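Long-range contacts in oligogalacturonate lyase (Yersinia enterocolitica subsp. enterocolitica, PDB 3PE7), which probably degrades short oligogalacturonides by beta-elimination in the cytoplasm, with a manganese-bound active site in a seven-bladed beta-propeller: residues 14-19 and 334-339; 23-28 and 374-379; 102-107 and 115-120; 135-140 and 174-179. One frame throughout, in Å; residues are numbered along the deposited sequence.

Contact 1: residues 14-19 and 334-339; sequences YQDAST and RVARHD
D16, S18 and T19 dock on V335, A336 and R337 in a largely polar contact between neighbouring propeller blades, where the turn between strands 12-15 and 22-25 meets the edge strand 331-337 of the next sheet. The carboxylate of D16 joins the two sides. With CG anti to the backbone N (chi1 -172°), it reaches the neighbouring strand, where OD2 accepts the backbone N-H of R337, 2.7 Å from N to OD2 and nearly straight, although the donor comes from above the carboxylate plane. A bridging water donates both to this OD2 and to R337 O. The other oxygen, OD1, turns back into its own loop and takes the N-H groups of S18 and T19, the latter on its anti lone pair. This is an Asx turn that extends into an Asx motif, and with OD2 bonded across the blade boundary these bonds should hold the carboxylate in one orientation. T19 adds a second anchor: its OG1 donates to V335 O at 2.7 Å, from above the carbonyl plane, while its methyl CG2 lies 3.4 Å from R334 O. The long side chain of R337 crosses that of D16 at about a right angle. Its NH1 donates to S18 OG (2.9 Å), which sits at the guanidinium edge, 14° out of plane. D339 holds the same guanidinium in a side-on salt bridge, with NE 2.8 Å from OD2 and NH2 bonded to OD1, which should limit its rotation. A336 also packs on A380 and V335 on I365, both from the blade to which D16 belongs.

Contact 2: residues 23-28 and 374-379; sequences VTRLTP and KPALYL
The join between the two ends of the chain within one propeller blade runs through T24 and L379, where strand 22-25 pairs antiparallel with strand 376-381; the axes of 23-25 and 376-379 approach to 4.7 Å. T24 and L379 form a hydrogen-bonded pair, with T24 N to L379 O and L379 N to T24 O both at 2.9 Å, and R25 faces Y378 as the non-hydrogen-bonded pair that follows. L26 N continues the bonding to L377 O, at 2.8 Å. At the end of the pairing a side chain replaces the backbone: T27 OG1, placed between the backbone N and the carbonyl carbon (chi1 59°), accepts from L377 N at 3.0 Å. A water lies 2.7 Å from T27 OG1 and close to P375 O. On the face with R25 and Y378, the aliphatic part of R25 runs beside the tyrosine, pointing the same way; its CG is 3.5 Å from Y378 CE2 and its CD 3.6 Å from Y378 OH, and the bend at its third torsion then carries the guanidinium to a salt bridge with D12, its plane 70° from that of the ring. V23 CG1 touches the base of the same ring at CD2, and F367 lies against the ring, its plane turned only slightly. On the other face L26 CD1 meets L379 CD1 at 3.9 Å, while L26 and L377 also reach L50 of strand 49-54 in the next blade. Closing the ring with N-terminal outer strands laid on C-terminal inner ones is the "velcro" of beta-propellers.

Contact 3: residues 102-107 and 115-120; sequences RNLMRV and NVVYQV
Q119 leans along N103 on the outer strands of a propeller blade, and its side chain can be followed atom by atom. CB lies 3.8 Å from N103 OD1, and CG, anti to the backbone N (chi1 179°), comes in to 3.4 Å from that same oxygen. The chain runs on extended, which carries CD past OD1 at 3.5 Å and brings NE2 on to it. NE2 finally donates to this oxygen at 2.7 Å, with an N-H...O angle of 175°. The bond lies in both the carbonyl plane of N103 and the amide plane of Q119, although the two amide planes themselves are 32° apart. On this face M105, folded at its second and third torsions, sets SD 3.7 Å from V116 CB and curls CE back over the N115 carbonyl. The opposite face carries L104, whose CD1 rests against V117 CB, and Y118, whose hydroxyl bonds to E143 in the adjacent blade. The backbone bonds fit this alternation except at one place. L104 O accepts from V117 N at 2.7 Å and only weakly from Y118 N, at 3.5 Å, so that one residue on strand 103-108 faces two on strand 114-119. Beyond it, R106 and N115 resume the regular pairing through two backbone bonds. One extra residue inserted in this way is a classic beta bulge, here set in the beta hairpin that forms the outer half of a four-stranded propeller blade.

Contact 4: residues 135-140 and 174-179; sequences DCTKLV and DLKTGE
L175 and T137 bring together two turns at one end of a four-stranded propeller blade: the turn entering strand 138-145, and the loop after strand 168-174, which is built on an Asx turn. Backbone pairing is slight. K138 and D174 form a non-hydrogen-bonded antiparallel pair, and the bond that follows runs from L175 N to T137 O at 2.9 Å, the donor well above the carbonyl plane. The apolar part belongs to L175. Of its two methyls, CD1 lies over the C136 carbonyl, 3.4 Å from O, and 4.0 Å from C136 SG; CD2 meets L139 CG at 3.6 Å, the two leucine side chains crossing at about a right angle. F96 of the preceding blade also packs on L175. Polar groups make up the rest. D174 OD1 accepts from K176 N and T177 N, tying its own loop, while T177 OG1 makes an ST turn with E179 N. K138 turns to E223 and D200 for its salt bridges. K176, bent at its second and third torsions, brings NZ 3.6 Å from T137 CG2, and one water accepts from that NZ while donating to T137 O and D174 OD1, each 2.7 Å from the water oxygen.

The four contacts fall into two touching pairs in one propeller ring. Contacts 1 and 2, centres 13 Å apart, share the sheet in which strands 12-15 and 22-25 are neighbours: Y14 N probably hydrogen-bonds to V23 O (2.9 Å), and separately Y14 OH packs 3.3 Å from Y378 CE2. Their segments alternate along the chain, enclosing contacts 3 and 4. These last two, 11 Å apart between centres, are in series and belong to successive blades; L104 CG meets L139 CD1 at 3.5 Å. Contact 1 lies across the chain's centre from both. Of the four, contact 2 comes nearest the manganese site: the L377 side chain is about 10 Å from that of its ligand H355.

Contact 1: residues 14-19 and 334-339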
loop_
_atom_site.group_PDB
_atom_site.type_symbol
_atom_site.label_atom_id
_atom_site.label_comp_id
_atom_site.label_asym_id
_atom_site.label_seq_id
_atom_site.Cartn_x
_atom_site.Cartn_y
_atom_site.Cartn_z
ATOM N N TYR A 14 4.573 -24.839 6.650
ATOM C CA TYR A 14 5.897 -25.424 6.415
ATOM C C TYR A 14 6.981 -24.552 7.050
ATOM O O TYR A 14 6.680 -23.570 7.726
ATOM C CB TYR A 14 6.147 -25.583 4.907
ATOM C CG TYR A 14 6.012 -24.311 4.110
ATOM C CD1 TYR A 14 4.746 -23.763 3.823
ATOM C CD2 TYR A 14 7.133 -23.648 3.644
ATOM C CE1 TYR A 14 4.631 -22.600 3.100
ATOM C CE2 TYR A 14 7.022 -22.501 2.905
ATOM C CZ TYR A 14 5.769 -21.978 2.643
ATOM O OH TYR A 14 5.654 -20.831 1.904
ATOM N N GLN A 15 8.239 -24.929 6.866
ATOM C CA GLN A 15 9.346 -24.170 7.436
ATOM C C GLN A 15 10.130 -23.508 6.324
ATOM O O GLN A 15 10.457 -24.153 5.330
ATOM C CB GLN A 15 10.288 -25.106 8.201
ATOM C CG GLN A 15 9.806 -25.501 9.569
ATOM C CD GLN A 15 10.858 -26.311 10.308
ATOM O OE1 GLN A 15 11.012 -27.513 10.065
ATOM N NE2 GLN A 15 11.601 -25.653 11.202
ATOM N N ASP A 16 10.457 -22.227 6.495
ATOM C CA ASP A 16 11.271 -21.514 5.506
ATOM C C ASP A 16 12.606 -22.218 5.226
ATOM O O ASP A 16 13.287 -22.632 6.155
ATOM C CB ASP A 16 11.544 -20.087 5.991
ATOM C CG ASP A 16 12.226 -19.241 4.930
ATOM O OD1 ASP A 16 13.472 -19.234 4.871
ATOM O OD2 ASP A 16 11.507 -18.630 4.120
ATOM N N ALA A 17 12.965 -22.313 3.949
ATOM C CA ALA A 17 14.156 -23.049 3.491
ATOM C C ALA A 17 15.468 -22.494 4.037
ATOM O O ALA A 17 16.410 -23.245 4.258
ATOM C CB ALA A 17 14.197 -23.093 1.963
ATOM N N SER A 18 15.504 -21.186 4.287
ATOM C CA SER A 18 16.719 -20.508 4.716
ATOM C C SER A 18 16.732 -20.223 6.205
ATOM O O SER A 18 17.781 -20.350 6.840
ATOM C CB SER A 18 16.905 -19.183 3.949
ATOM O OG SER A 18 17.163 -19.433 2.588
ATOM N N THR A 19 15.584 -19.840 6.770
ATOM C CA THR A 19 15.560 -19.339 8.163
ATOM C C THR A 19 14.900 -20.282 9.159
ATOM O O THR A 19 15.030 -20.108 10.377
ATOM C CB THR A 19 14.829 -17.986 8.269
ATOM O OG1 THR A 19 13.416 -18.198 8.137
ATOM C CG2 THR A 19 15.301 -17.034 7.185
ATOM N N ARG A 334 16.816 -11.230 9.094
ATOM C CA ARG A 334 16.388 -11.885 7.874
ATOM C C ARG A 334 15.402 -12.974 8.304
ATOM O O ARG A 334 15.808 -14.032 8.792
ATOM C CB ARG A 334 17.612 -12.446 7.157
ATOM C CG ARG A 334 17.349 -12.958 5.782
ATOM C CD ARG A 334 18.663 -13.153 5.052
ATOM N NE ARG A 334 19.321 -14.394 5.437
ATOM C CZ ARG A 334 20.466 -14.824 4.896
ATOM N NH1 ARG A 334 21.084 -14.109 3.948
ATOM N NH2 ARG A 334 20.996 -15.975 5.300
ATOM N N VAL A 335 14.103 -12.714 8.153
ATOM C CA VAL A 335 13.114 -13.536 8.843
ATOM C C VAL A 335 12.566 -14.708 8.023
ATOM O O VAL A 335 12.238 -15.773 8.566
ATOM C CB VAL A 335 11.980 -12.673 9.462
ATOM C CG1 VAL A 335 12.560 -11.726 10.527
ATOM C CG2 VAL A 335 11.249 -11.884 8.408
ATOM N N ALA A 336 12.490 -14.506 6.714
ATOM C CA ALA A 336 11.970 -15.528 5.801
ATOM C C ALA A 336 12.212 -15.098 4.367
ATOM O O ALA A 336 12.597 -13.966 4.109
ATOM C CB ALA A 336 10.489 -15.757 6.037
ATOM N N ARG A 337 11.998 -16.025 3.444
ATOM C CA ARG A 337 12.089 -15.738 2.022
ATOM C C ARG A 337 10.713 -15.357 1.510
ATOM O O ARG A 337 9.724 -16.025 1.820
ATOM C CB ARG A 337 12.548 -16.993 1.268
ATOM C CG ARG A 337 13.884 -17.580 1.760
ATOM C CD ARG A 337 14.159 -18.951 1.087
ATOM N NE ARG A 337 14.439 -18.789 -0.347
ATOM C CZ ARG A 337 15.636 -18.536 -0.862
ATOM N NH1 ARG A 337 16.715 -18.466 -0.074
ATOM N NH2 ARG A 337 15.761 -18.363 -2.165
ATOM N N HIS A 338 10.636 -14.294 0.712
ATOM C CA HIS A 338 9.427 -14.102 -0.098
ATOM C C HIS A 338 9.502 -14.910 -1.410
ATOM O O HIS A 338 8.481 -15.457 -1.872
ATOM C CB HIS A 338 9.118 -12.603 -0.333
ATOM C CG HIS A 338 10.128 -11.879 -1.174
ATOM N ND1 HIS A 338 10.942 -10.886 -0.678
ATOM C CD2 HIS A 338 10.414 -11.974 -2.492
ATOM C CE1 HIS A 338 11.721 -10.430 -1.646
ATOM N NE2 HIS A 338 11.413 -11.075 -2.762
ATOM N N ASP A 339 10.699 -15.005 -1.996
ATOM C CA ASP A 339 10.905 -15.765 -3.256
ATOM C C ASP A 339 9.993 -15.355 -4.422
ATOM O O ASP A 339 9.704 -16.174 -5.311
ATOM C CB ASP A 339 10.767 -17.284 -3.016
ATOM C CG ASP A 339 12.062 -17.944 -2.602
ATOM O OD1 ASP A 339 13.143 -17.539 -3.102
ATOM O OD2 ASP A 339 11.988 -18.888 -1.785
HETATM O O HOH W 1 8.943 -18.007 3.399
HETATM O O HOH W 2 19.177 -17.373 6.471
#

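Contact 2: residues 23-28 and 374-379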
loop_
_atom_site.group_PDB
_atom_site.type_symbol
_atom_site.label_atom_id
_atom_site.label_comp_id
_atom_site.label_asym_id
_atom_site.label_seq_id
_atom_site.Cartn_x
_atom_site.Cartn_y
_atom_site.Cartn_z
ATOM N N VAL A 23 5.912 -20.754 8.147
ATOM C CA VAL A 23 5.219 -20.010 7.096
ATOM C C VAL A 23 3.948 -20.767 6.749
ATOM O O VAL A 23 3.960 -21.994 6.631
ATOM C CB VAL A 23 6.093 -19.829 5.825
ATOM C CG1 VAL A 23 5.374 -18.989 4.758
ATOM C CG2 VAL A 23 7.410 -19.166 6.170
ATOM N N THR A 24 2.848 -20.040 6.614
ATOM C CA THR A 24 1.585 -20.661 6.211
ATOM C C THR A 24 1.099 -19.986 4.939
ATOM O O THR A 24 0.970 -18.759 4.905
ATOM C CB THR A 24 0.526 -20.566 7.334
ATOM O OG1 THR A 24 1.026 -21.270 8.483
ATOM C CG2 THR A 24 -0.784 -21.216 6.892
ATOM N N ARG A 25 0.866 -20.783 3.898
ATOM C CA ARG A 25 0.235 -20.300 2.666
ATOM C C ARG A 25 -1.279 -20.398 2.818
ATOM O O ARG A 25 -1.809 -21.457 3.184
ATOM C CB ARG A 25 0.667 -21.160 1.490
ATOM C CG ARG A 25 0.196 -20.633 0.139
ATOM C CD ARG A 25 0.742 -21.483 -0.965
ATOM N NE ARG A 25 0.146 -22.825 -0.940
ATOM C CZ ARG A 25 0.694 -23.892 -1.509
ATOM N NH1 ARG A 25 1.854 -23.793 -2.140
ATOM N NH2 ARG A 25 0.067 -25.072 -1.438
ATOM N N LEU A 26 -1.961 -19.297 2.517
ATOM C CA LEU A 26 -3.393 -19.183 2.813
ATOM C C LEU A 26 -4.291 -19.472 1.616
ATOM O O LEU A 26 -5.474 -19.764 1.787
ATOM C CB LEU A 26 -3.707 -17.781 3.334
ATOM C CG LEU A 26 -2.950 -17.271 4.565
ATOM C CD1 LEU A 26 -3.364 -15.838 4.847
ATOM C CD2 LEU A 26 -3.215 -18.142 5.784
ATOM N N THR A 27 -3.737 -19.361 0.412
ATOM C CA THR A 27 -4.533 -19.453 -0.821
ATOM C C THR A 27 -3.885 -20.450 -1.788
ATOM O O THR A 27 -2.658 -20.687 -1.713
ATOM C CB THR A 27 -4.672 -18.059 -1.513
ATOM O OG1 THR A 27 -3.371 -17.559 -1.831
ATOM C CG2 THR A 27 -5.383 -17.059 -0.598
ATOM N N PRO A 28 -4.696 -21.055 -2.676
ATOM C CA PRO A 28 -4.182 -22.091 -3.570
ATOM C C PRO A 28 -3.475 -21.498 -4.794
ATOM O O PRO A 28 -4.073 -20.671 -5.490
ATOM C CB PRO A 28 -5.451 -22.857 -3.984
ATOM C CG PRO A 28 -6.554 -21.821 -3.927
ATOM C CD PRO A 28 -6.166 -20.877 -2.805
ATOM N N LYS A 374 1.051 -19.371 -9.127
ATOM C CA LYS A 374 0.461 -18.051 -9.291
ATOM C C LYS A 374 0.640 -17.297 -7.971
ATOM O O LYS A 374 0.961 -17.914 -6.953
ATOM C CB LYS A 374 -1.011 -18.184 -9.673
ATOM C CG LYS A 374 -1.210 -18.862 -11.043
ATOM C CD LYS A 374 -2.671 -19.150 -11.268
ATOM C CE LYS A 374 -2.912 -19.809 -12.609
ATOM N NZ LYS A 374 -4.369 -20.132 -12.713
ATOM N N PRO A 375 0.415 -15.973 -7.984
ATOM C CA PRO A 375 0.408 -15.208 -6.734
ATOM C C PRO A 375 -0.479 -15.843 -5.650
ATOM O O PRO A 375 -1.600 -16.290 -5.929
ATOM C CB PRO A 375 -0.164 -13.861 -7.159
ATOM C CG PRO A 375 0.297 -13.729 -8.597
ATOM C CD PRO A 375 0.151 -15.115 -9.157
ATOM N N ALA A 376 0.043 -15.886 -4.427
ATOM C CA ALA A 376 -0.684 -16.428 -3.278
ATOM C C ALA A 376 -0.333 -15.598 -2.045
ATOM O O ALA A 376 0.643 -14.835 -2.054
ATOM C CB ALA A 376 -0.323 -17.939 -3.057
ATOM N N LEU A 377 -1.126 -15.753 -0.994
ATOM C CA LEU A 377 -0.897 -15.069 0.276
ATOM C C LEU A 377 -0.188 -15.980 1.273
ATOM O O LEU A 377 -0.487 -17.172 1.382
ATOM C CB LEU A 377 -2.224 -14.570 0.878
ATOM C CG LEU A 377 -2.745 -13.251 0.269
ATOM C CD1 LEU A 377 -3.458 -13.511 -1.053
ATOM C CD2 LEU A 377 -3.644 -12.528 1.249
ATOM N N TYR A 378 0.756 -15.390 2.002
ATOM C CA TYR A 378 1.573 -16.096 3.001
ATOM C C TYR A 378 1.651 -15.302 4.288
ATOM O O TYR A 378 1.685 -14.061 4.274
ATOM C CB TYR A 378 3.015 -16.282 2.500
ATOM C CG TYR A 378 3.097 -17.070 1.233
ATOM C CD1 TYR A 378 2.846 -16.457 -0.006
ATOM C CD2 TYR A 378 3.382 -18.439 1.259
ATOM C CE1 TYR A 378 2.886 -17.190 -1.195
ATOM C CE2 TYR A 378 3.421 -19.188 0.069
ATOM C CZ TYR A 378 3.177 -18.532 -1.147
ATOM O OH TYR A 378 3.216 -19.242 -2.309
ATOM N N LEU A 379 1.691 -16.032 5.399
ATOM C CA LEU A 379 1.999 -15.476 6.718
ATOM C C LEU A 379 3.285 -16.119 7.244
ATOM O O LEU A 379 3.342 -17.338 7.426
ATOM C CB LEU A 379 0.840 -15.724 7.698
ATOM C CG LEU A 379 -0.424 -14.881 7.509
ATOM C CD1 LEU A 379 -1.598 -15.447 8.318
ATOM C CD2 LEU A 379 -0.121 -13.412 7.901
HETATM O O HOH W 3 -3.178 -18.165 -4.459
#

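Contact 3: residues 102-107 and 115-120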
loop_
_atom_site.group_PDB
_atom_site.type_symbol
_atom_site.label_atom_id
_atom_site.label_comp_id
_atom_site.label_asym_id
_atom_site.label_seq_id
_atom_site.Cartn_x
_atom_site.Cartn_y
_atom_site.Cartn_z
ATOM N N ARG A 102 -13.507 4.734 -11.624
ATOM C CA ARG A 102 -14.156 6.040 -11.384
ATOM C C ARG A 102 -15.090 6.072 -10.171
ATOM O O ARG A 102 -15.353 7.140 -9.612
ATOM C CB ARG A 102 -14.960 6.465 -12.635
ATOM C CG ARG A 102 -16.175 5.571 -12.898
ATOM C CD ARG A 102 -16.617 5.529 -14.355
ATOM N NE ARG A 102 -17.459 4.353 -14.613
ATOM C CZ ARG A 102 -18.116 4.102 -15.746
ATOM N NH1 ARG A 102 -18.056 4.941 -16.779
ATOM N NH2 ARG A 102 -18.847 2.999 -15.839
ATOM N N ASN A 103 -15.613 4.915 -9.789
ATOM C CA ASN A 103 -16.646 4.856 -8.755
ATOM C C ASN A 103 -16.076 4.400 -7.422
ATOM O O ASN A 103 -15.696 3.230 -7.290
ATOM C CB ASN A 103 -17.749 3.877 -9.168
ATOM C CG ASN A 103 -18.493 4.326 -10.417
ATOM O OD1 ASN A 103 -18.780 5.505 -10.583
ATOM N ND2 ASN A 103 -18.790 3.382 -11.309
ATOM N N LEU A 104 -16.002 5.325 -6.463
ATOM C CA LEU A 104 -15.579 4.964 -5.114
ATOM C C LEU A 104 -16.775 4.328 -4.409
ATOM O O LEU A 104 -17.808 4.987 -4.202
ATOM C CB LEU A 104 -15.036 6.191 -4.362
ATOM C CG LEU A 104 -14.290 5.965 -3.028
ATOM C CD1 LEU A 104 -15.209 5.487 -1.887
ATOM C CD2 LEU A 104 -13.087 5.031 -3.157
ATOM N N MET A 105 -16.637 3.053 -4.053
ATOM C CA MET A 105 -17.735 2.249 -3.529
ATOM C C MET A 105 -17.543 1.977 -2.045
ATOM O O MET A 105 -16.408 1.876 -1.578
ATOM C CB MET A 105 -17.793 0.881 -4.225
ATOM C CG MET A 105 -17.786 0.910 -5.748
ATOM S SD MET A 105 -19.253 1.755 -6.404
ATOM C CE MET A 105 -20.543 0.712 -5.763
ATOM N N ARG A 106 -18.662 1.848 -1.337
ATOM C CA ARG A 106 -18.701 1.335 0.031
ATOM C C ARG A 106 -19.526 0.062 0.059
ATOM O O ARG A 106 -20.685 0.030 -0.396
ATOM C CB ARG A 106 -19.299 2.369 1.000
ATOM C CG ARG A 106 -19.255 1.938 2.490
ATOM C CD ARG A 106 -20.084 2.903 3.363
ATOM N NE ARG A 106 -20.066 2.510 4.776
ATOM C CZ ARG A 106 -20.860 1.600 5.332
ATOM N NH1 ARG A 106 -21.784 0.954 4.625
ATOM N NH2 ARG A 106 -20.740 1.341 6.630
ATOM N N VAL A 107 -18.932 -1.007 0.577
ATOM C CA VAL A 107 -19.637 -2.273 0.689
ATOM C C VAL A 107 -19.930 -2.537 2.170
ATOM O O VAL A 107 -18.999 -2.584 2.989
ATOM C CB VAL A 107 -18.804 -3.455 0.117
ATOM C CG1 VAL A 107 -19.599 -4.727 0.159
ATOM C CG2 VAL A 107 -18.340 -3.143 -1.306
ATOM N N ASN A 115 -22.861 0.950 -2.185
ATOM C CA ASN A 115 -23.303 2.305 -2.495
ATOM C C ASN A 115 -22.164 3.040 -3.184
ATOM O O ASN A 115 -21.003 2.933 -2.757
ATOM C CB ASN A 115 -23.673 3.029 -1.188
ATOM C CG ASN A 115 -24.209 4.416 -1.418
ATOM O OD1 ASN A 115 -25.242 4.597 -2.082
ATOM N ND2 ASN A 115 -23.528 5.417 -0.861
ATOM N N VAL A 116 -22.459 3.796 -4.238
ATOM C CA VAL A 116 -21.399 4.644 -4.780
ATOM C C VAL A 116 -21.297 5.947 -3.988
ATOM O O VAL A 116 -22.244 6.739 -3.924
ATOM C CB VAL A 116 -21.402 4.787 -6.361
ATOM C CG1 VAL A 116 -22.677 4.360 -6.966
ATOM C CG2 VAL A 116 -20.902 6.169 -6.831
ATOM N N VAL A 117 -20.154 6.134 -3.341
ATOM C CA VAL A 117 -19.969 7.280 -2.466
ATOM C C VAL A 117 -19.590 8.515 -3.279
ATOM O O VAL A 117 -20.063 9.625 -3.000
ATOM C CB VAL A 117 -18.905 6.996 -1.375
ATOM C CG1 VAL A 117 -18.604 8.250 -0.593
ATOM C CG2 VAL A 117 -19.383 5.877 -0.438
ATOM N N TYR A 118 -18.741 8.325 -4.287
ATOM C CA TYR A 118 -18.257 9.436 -5.105
ATOM C C TYR A 118 -17.892 8.903 -6.475
ATOM O O TYR A 118 -17.349 7.796 -6.576
ATOM C CB TYR A 118 -17.029 10.119 -4.462
ATOM C CG TYR A 118 -16.323 11.149 -5.329
ATOM C CD1 TYR A 118 -15.123 10.840 -5.982
ATOM C CD2 TYR A 118 -16.843 12.444 -5.485
ATOM C CE1 TYR A 118 -14.460 11.776 -6.770
ATOM C CE2 TYR A 118 -16.177 13.406 -6.275
ATOM C CZ TYR A 118 -14.989 13.054 -6.928
ATOM O OH TYR A 118 -14.322 13.989 -7.709
ATOM N N GLN A 119 -18.199 9.683 -7.515
ATOM C CA GLN A 119 -17.777 9.356 -8.872
ATOM C C GLN A 119 -16.848 10.436 -9.418
ATOM O O GLN A 119 -17.189 11.629 -9.421
ATOM C CB GLN A 119 -18.985 9.184 -9.797
ATOM C CG GLN A 119 -18.605 8.856 -11.231
ATOM C CD GLN A 119 -19.800 8.527 -12.086
ATOM O OE1 GLN A 119 -20.355 9.400 -12.744
ATOM N NE2 GLN A 119 -20.216 7.271 -12.070
ATOM N N VAL A 120 -15.673 10.026 -9.892
ATOM C CA VAL A 120 -14.771 10.955 -10.544
ATOM C C VAL A 120 -15.523 11.506 -11.764
ATOM O O VAL A 120 -16.053 10.722 -12.558
ATOM C CB VAL A 120 -13.458 10.272 -10.976
ATOM C CG1 VAL A 120 -12.535 11.262 -11.690
ATOM C CG2 VAL A 120 -12.743 9.643 -9.740
#

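Contact 4: residues 135-140 and 174-179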
loop_
_atom_site.group_PDB
_atom_site.type_symbol
_atom_site.label_atom_id
_atom_site.label_comp_id
_atom_site.label_asym_id
_atom_site.label_seq_id
_atom_site.Cartn_x
_atom_site.Cartn_y
_atom_site.Cartn_z
ATOM N N ASP A 135 -10.636 8.713 11.156
ATOM C CA ASP A 135 -12.054 8.629 11.479
ATOM C C ASP A 135 -12.919 7.957 10.396
ATOM O O ASP A 135 -14.076 7.594 10.644
ATOM C CB ASP A 135 -12.598 10.023 11.827
ATOM C CG ASP A 135 -12.145 10.500 13.204
ATOM O OD1 ASP A 135 -11.797 9.653 14.053
ATOM O OD2 ASP A 135 -12.150 11.727 13.436
ATOM N N CYS A 136 -12.340 7.799 9.206
ATOM C CA CYS A 136 -13.019 7.251 8.019
ATOM C C CYS A 136 -14.279 8.067 7.701
ATOM O O CYS A 136 -15.375 7.516 7.551
ATOM C CB CYS A 136 -13.301 5.750 8.173
ATOM S SG CYS A 136 -13.521 4.896 6.590
ATOM N N THR A 137 -14.091 9.386 7.628
ATOM C CA THR A 137 -15.157 10.312 7.249
ATOM C C THR A 137 -14.819 11.102 5.993
ATOM O O THR A 137 -15.711 11.734 5.392
ATOM C CB THR A 137 -15.494 11.305 8.401
ATOM O OG1 THR A 137 -14.321 12.062 8.761
ATOM C CG2 THR A 137 -16.060 10.576 9.601
ATOM N N LYS A 138 -13.540 11.061 5.595
ATOM C CA LYS A 138 -13.013 11.805 4.439
ATOM C C LYS A 138 -11.969 10.962 3.697
ATOM O O LYS A 138 -11.339 10.103 4.299
ATOM C CB LYS A 138 -12.357 13.122 4.865
ATOM C CG LYS A 138 -13.343 14.191 5.378
ATOM C CD LYS A 138 -12.616 15.393 5.935
ATOM C CE LYS A 138 -12.107 15.097 7.332
ATOM N NZ LYS A 138 -11.570 16.314 8.030
ATOM N N LEU A 139 -11.811 11.222 2.398
ATOM C CA LEU A 139 -10.777 10.580 1.571
ATOM C C LEU A 139 -9.958 11.627 0.854
ATOM O O LEU A 139 -10.476 12.695 0.511
ATOM C CB LEU A 139 -11.421 9.720 0.484
ATOM C CG LEU A 139 -12.302 8.521 0.770
ATOM C CD1 LEU A 139 -12.758 7.982 -0.581
ATOM C CD2 LEU A 139 -11.558 7.447 1.545
ATOM N N VAL A 140 -8.675 11.335 0.643
ATOM C CA VAL A 140 -7.869 12.105 -0.306
ATOM C C VAL A 140 -7.459 11.217 -1.487
ATOM O O VAL A 140 -7.252 10.011 -1.331
ATOM C CB VAL A 140 -6.630 12.797 0.315
ATOM C CG1 VAL A 140 -7.064 14.041 1.107
ATOM C CG2 VAL A 140 -5.813 11.843 1.200
ATOM N N ASP A 174 -15.862 14.003 1.052
ATOM C CA ASP A 174 -16.638 13.739 2.257
ATOM C C ASP A 174 -17.439 12.454 2.089
ATOM O O ASP A 174 -18.278 12.340 1.177
ATOM C CB ASP A 174 -17.574 14.925 2.520
ATOM C CG ASP A 174 -18.267 14.846 3.868
ATOM O OD1 ASP A 174 -18.939 13.831 4.161
ATOM O OD2 ASP A 174 -18.154 15.839 4.626
ATOM N N LEU A 175 -17.186 11.485 2.966
ATOM C CA LEU A 175 -17.820 10.171 2.858
ATOM C C LEU A 175 -19.315 10.139 3.204
ATOM O O LEU A 175 -20.039 9.234 2.757
ATOM C CB LEU A 175 -17.062 9.115 3.669
ATOM C CG LEU A 175 -15.701 8.621 3.154
ATOM C CD1 LEU A 175 -15.110 7.639 4.141
ATOM C CD2 LEU A 175 -15.769 7.985 1.743
ATOM N N LYS A 176 -19.769 11.102 4.006
ATOM C CA LYS A 176 -21.180 11.174 4.385
ATOM C C LYS A 176 -22.027 11.891 3.328
ATOM O O LYS A 176 -23.129 11.452 2.995
ATOM C CB LYS A 176 -21.360 11.855 5.749
ATOM C CG LYS A 176 -21.347 10.900 6.951
ATOM C CD LYS A 176 -20.086 11.052 7.803
ATOM C CE LYS A 176 -20.200 12.215 8.792
ATOM N NZ LYS A 176 -18.855 12.786 9.124
ATOM N N THR A 177 -21.495 12.986 2.801
ATOM C CA THR A 177 -22.245 13.843 1.878
ATOM C C THR A 177 -21.917 13.531 0.420
ATOM O O THR A 177 -22.766 13.666 -0.463
ATOM C CB THR A 177 -21.982 15.332 2.149
ATOM O OG1 THR A 177 -20.615 15.638 1.849
ATOM C CG2 THR A 177 -22.268 15.681 3.606
ATOM N N GLY A 178 -20.683 13.109 0.168
ATOM C CA GLY A 178 -20.239 12.850 -1.186
ATOM C C GLY A 178 -19.733 14.111 -1.855
ATOM O O GLY A 178 -19.369 14.087 -3.032
ATOM N N GLU A 179 -19.698 15.210 -1.101
ATOM C CA GLU A 179 -19.164 16.467 -1.609
ATOM C C GLU A 179 -17.650 16.373 -1.755
ATOM O O GLU A 179 -16.980 15.685 -0.972
ATOM C CB GLU A 179 -19.518 17.634 -0.690
ATOM C CG GLU A 179 -21.027 17.925 -0.582
ATOM C CD GLU A 179 -21.328 19.131 0.304
ATOM O OE1 GLU A 179 -20.406 19.949 0.543
ATOM O OE2 GLU A 179 -22.489 19.266 0.757
HETATM O O HOH W 4 -17.769 12.996 6.494
#